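Local coordinates for protein HTH-type transcriptional regulator ascG (Escherichia coli, PDB 3BRQ) that represses transcription of the cryptic asc operon as a sequence-specific DNA-binding regulator of the LacI family, at residues B[62-65]-B[66-70]; B[43-46]-B[47-50]. All blocks are in the same frame, centred on the assembly; numbering follows the deposited sequence.

Contact 1: residues B[62-65]-B[66-70]; sequences SAEE and ERQAI
E64 reaches forward along the first turn of helix 63-75 and offers one carboxylate oxygen to each of two residues of the next turn. Its CG stands anti to the backbone N (chi1 176°) and the chain then bends at chi2, which brings the carboxylate between the ends of R67 and Q68. E64 OE2 takes Q68 NE2 at 2.8 Å through its anti lone pair, with the carboxylate and amide planes 74° apart. E64 OE1 forms a salt bridge of 3.3 Å with R67 NH1 whose hydrogen bond is weak (N-H...O angle 126°); R67 NH2 also pairs with E92. E64 and Q68 are exposed and R67 partly so, and polar ends suit them because they can pair while still facing solvent. On the inner side E66 runs extended, its CG 3.3 Å from S62 O, and its buried carboxylate is gripped by T27 OG1 and the backbone N atoms of R86, F87 and L88. A leucine here would probably leave those three amides and the threonine hydroxyl without their acceptor. S62 OG donates to E65 OE1 from above the carboxylate plane, at 2.9 Å, and accepts from E65 N at 3.2 Å, the capping bond of an N-cap serine.

Contact 2: residues B[43-46]-B[47-50]; sequences AARM and AEEK
M46, a selenomethionine, lies alongside K50 one turn further on, both chains pointing the same way. M46 CB sits 3.1 Å from A47 N, simply the next peptide; CG and SE then carry the chain outward, and bends at chi2 and chi3 (73°) turn the methyl back over the lysine. M46 CE meets K50 CG at 3.7 Å, with K50 CE slightly farther, so a flexible, unbranched selenoether chain covers the aliphatic part of a lysine whose ammonium leads away. I263 and I267 of helix 255-270 touch M46 and K50 respectively, and the small A43 packs against the same helix. A different side of the helix carries R45 beside E48. Their pairing is long and doubtful, since the place of E48 OE1 is uncertain, and is at most an attraction of charges. E48 OE2 instead bonds to H61 ND1 of the second subunit, reached with a fully extended chain (chi2 179°); N28 of that subunit is the less sure partner of OE1. Backbone bonds from A43 O to A47 N (2.9 Å) and from M46 O to K50 N (3.1 Å) complete the last turns of helix 36-49, the crossover helix of a beta-alpha-beta unit and part of the dimer interface.

From the N terminus the chain passes through strand 21-27 into helix 36-49, where contact 2 joins successive turns near the C-terminal end. It then runs through strand 53-60 and enters helix 63-75, where contact 1 forms the first turns. Each contact spans adjoining residues, so neither closes a long loop; they follow in series, neither nesting nor crossing. The centres of contacts 1 and 2 lie about 25 Å apart. The nearest atoms of contacts 1 and 2 are about 15 Å apart. Strand 21-27 relates both: it leads into the helix of contact 2, while A69 and I70 of contact 1 pack on its V25. Contact 2 faces helix 255-270 and the second subunit, whereas contact 1 meets helix 90-98 and the loop before it.

Contact 1: residues B[62-65]-B[66-70]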
loop_
_atom_site.group_PDB
_atom_site.type_symbol
_atom_site.label_atom_id
_atom_site.label_comp_id
_atom_site.label_asym_id
_atom_site.label_seq_id
_atom_site.Cartn_x
_atom_site.Cartn_y
_atom_site.Cartn_z
ATOM N N SER B 62 -8.018 16.937 -7.203
ATOM C CA SER B 62 -7.824 18.379 -7.470
ATOM C C SER B 62 -8.154 19.179 -6.201
ATOM O O SER B 62 -8.793 18.652 -5.322
ATOM C CB SER B 62 -8.742 18.791 -8.608
ATOM O OG SER B 62 -10.096 18.689 -8.187
ATOM N N ALA B 63 -7.770 20.455 -6.119
ATOM C CA ALA B 63 -8.147 21.286 -4.956
ATOM C C ALA B 63 -9.667 21.378 -4.796
ATOM O O ALA B 63 -10.215 21.224 -3.671
ATOM C CB ALA B 63 -7.555 22.739 -5.091
ATOM N N GLU B 64 -10.350 21.686 -5.909
ATOM C CA GLU B 64 -11.793 21.818 -5.910
ATOM C C GLU B 64 -12.521 20.574 -5.397
ATOM O O GLU B 64 -13.482 20.685 -4.625
ATOM C CB GLU B 64 -12.310 22.198 -7.320
ATOM C CG GLU B 64 -13.882 22.257 -7.422
ATOM C CD GLU B 64 -14.530 23.358 -6.594
ATOM O OE1 GLU B 64 -13.883 24.417 -6.368
ATOM O OE2 GLU B 64 -15.732 23.194 -6.233
ATOM N N GLU B 65 -12.068 19.399 -5.782
ATOM C CA GLU B 65 -12.734 18.186 -5.316
ATOM C C GLU B 65 -12.398 17.855 -3.828
ATOM O O GLU B 65 -13.216 17.266 -3.120
ATOM C CB GLU B 65 -12.346 17.018 -6.208
ATOM C CG GLU B 65 -13.148 16.920 -7.533
ATOM C CD GLU B 65 -12.444 16.126 -8.634
ATOM O OE1 GLU B 65 -11.190 16.056 -8.730
ATOM O OE2 GLU B 65 -13.167 15.584 -9.457
ATOM N N GLU B 66 -11.190 18.222 -3.368
ATOM C CA GLU B 66 -10.855 18.071 -1.958
ATOM C C GLU B 66 -11.782 18.911 -1.112
ATOM O O GLU B 66 -12.319 18.412 -0.143
ATOM C CB GLU B 66 -9.384 18.407 -1.686
ATOM C CG GLU B 66 -8.382 17.404 -2.301
ATOM C CD GLU B 66 -6.943 17.923 -2.289
ATOM O OE1 GLU B 66 -6.744 19.166 -2.095
ATOM O OE2 GLU B 66 -6.001 17.120 -2.503
ATOM N N ARG B 67 -11.995 20.171 -1.511
ATOM C CA ARG B 67 -12.969 21.033 -0.874
ATOM C C ARG B 67 -14.427 20.479 -0.889
ATOM O O ARG B 67 -15.106 20.471 0.153
ATOM C CB ARG B 67 -12.882 22.389 -1.545
ATOM C CG ARG B 67 -13.819 23.431 -1.056
ATOM C CD ARG B 67 -13.918 24.521 -2.139
ATOM N NE ARG B 67 -12.815 25.439 -1.993
ATOM C CZ ARG B 67 -11.795 25.618 -2.832
ATOM N NH1 ARG B 67 -11.680 24.956 -3.981
ATOM N NH2 ARG B 67 -10.869 26.514 -2.501
ATOM N N GLN B 68 -14.872 19.972 -2.042
ATOM C CA GLN B 68 -16.210 19.422 -2.135
ATOM C C GLN B 68 -16.375 18.194 -1.240
ATOM O O GLN B 68 -17.461 17.944 -0.727
ATOM C CB GLN B 68 -16.558 19.011 -3.574
ATOM C CG GLN B 68 -16.789 20.215 -4.483
ATOM C CD GLN B 68 -16.893 19.801 -5.948
ATOM O OE1 GLN B 68 -16.915 18.587 -6.268
ATOM N NE2 GLN B 68 -16.949 20.803 -6.854
ATOM N N ALA B 69 -15.319 17.416 -1.085
ATOM C CA ALA B 69 -15.377 16.167 -0.248
ATOM C C ALA B 69 -15.513 16.528 1.247
ATOM O O ALA B 69 -16.208 15.856 2.013
ATOM C CB ALA B 69 -14.108 15.347 -0.471
ATOM N N ILE B 70 -14.885 17.654 1.645
ATOM C CA ILE B 70 -15.018 18.157 2.996
ATOM C C ILE B 70 -16.484 18.529 3.252
ATOM O O ILE B 70 -17.088 18.021 4.180
ATOM C CB ILE B 70 -14.032 19.370 3.290
ATOM C CG1 ILE B 70 -12.573 18.863 3.373
ATOM C CG2 ILE B 70 -14.470 20.157 4.608
ATOM C CD1 ILE B 70 -11.491 19.958 3.137
#

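Contact 2: residues B[43-46]-B[47-50]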
loop_
_atom_site.group_PDB
_atom_site.type_symbol
_atom_site.label_atom_id
_atom_site.label_comp_id
_atom_site.label_asym_id
_atom_site.label_seq_id
_atom_site.Cartn_x
_atom_site.Cartn_y
_atom_site.Cartn_z
ATOM N N ALA B 43 -6.039 5.560 12.222
ATOM C CA ALA B 43 -7.285 6.323 12.368
ATOM C C ALA B 43 -8.505 5.456 12.730
ATOM O O ALA B 43 -9.246 5.792 13.642
ATOM C CB ALA B 43 -7.586 7.148 11.112
ATOM N N ALA B 44 -8.711 4.374 11.991
ATOM C CA ALA B 44 -9.869 3.466 12.204
ATOM C C ALA B 44 -9.785 2.846 13.570
ATOM O O ALA B 44 -10.739 2.854 14.306
ATOM C CB ALA B 44 -9.908 2.325 11.153
ATOM N N ARG B 45 -8.626 2.300 13.898
ATOM C CA ARG B 45 -8.424 1.778 15.241
ATOM C C ARG B 45 -8.725 2.828 16.340
ATOM O O ARG B 45 -9.451 2.549 17.292
ATOM C CB ARG B 45 -7.012 1.203 15.355
ATOM C CG ARG B 45 -6.934 -0.033 16.198
ATOM C CD ARG B 45 -7.710 -1.207 15.590
ATOM N NE ARG B 45 -8.092 -2.158 16.641
ATOM C CZ ARG B 45 -7.767 -3.456 16.670
ATOM N NH1 ARG B 45 -7.044 -3.997 15.686
ATOM N NH2 ARG B 45 -8.175 -4.227 17.690
HETATM N N MSE B 46 -8.239 4.053 16.183
HETATM C CA MSE B 46 -8.431 5.035 17.239
HETATM C C MSE B 46 -9.903 5.418 17.394
HETATM O O MSE B 46 -10.424 5.492 18.511
HETATM C CB MSE B 46 -7.606 6.288 16.957
HETATM C CG MSE B 46 -6.298 6.385 17.717
HETATM SE SE MSE B 46 -6.305 8.102 18.647
HETATM C CE MSE B 46 -7.615 7.619 20.044
ATOM N N ALA B 47 -10.577 5.671 16.270
ATOM C CA ALA B 47 -12.005 5.930 16.270
ATOM C C ALA B 47 -12.764 4.747 16.892
ATOM O O ALA B 47 -13.637 4.949 17.740
ATOM C CB ALA B 47 -12.511 6.193 14.842
ATOM N N GLU B 48 -12.429 3.528 16.492
ATOM C CA GLU B 48 -13.144 2.348 17.021
ATOM C C GLU B 48 -13.029 2.312 18.552
ATOM O O GLU B 48 -14.055 2.234 19.252
ATOM C CB GLU B 48 -12.650 1.047 16.358
ATOM C CG GLU B 48 -13.249 -0.240 16.915
ATOM C CD GLU B 48 -12.738 -1.469 16.202
ATOM O OE1 GLU B 48 -11.647 -1.426 15.619
ATOM O OE2 GLU B 48 -13.426 -2.497 16.192
ATOM N N GLU B 49 -11.805 2.456 19.073
ATOM C CA GLU B 49 -11.591 2.356 20.517
ATOM C C GLU B 49 -12.339 3.448 21.265
ATOM O O GLU B 49 -12.821 3.218 22.375
ATOM C CB GLU B 49 -10.103 2.404 20.882
ATOM C CG GLU B 49 -9.258 1.217 20.339
ATOM C CD GLU B 49 -7.802 1.267 20.819
ATOM O OE1 GLU B 49 -7.611 1.301 22.066
ATOM O OE2 GLU B 49 -6.850 1.278 19.977
ATOM N N LYS B 50 -12.429 4.634 20.681
ATOM C CA LYS B 50 -13.145 5.723 21.339
ATOM C C LYS B 50 -14.660 5.800 21.059
ATOM O O LYS B 50 -15.288 6.813 21.405
ATOM C CB LYS B 50 -12.479 7.066 21.020
ATOM C CG LYS B 50 -10.995 7.188 21.507
ATOM C CD LYS B 50 -10.863 7.229 23.032
ATOM C CE LYS B 50 -9.367 7.168 23.493
ATOM N NZ LYS B 50 -9.208 6.504 24.856
#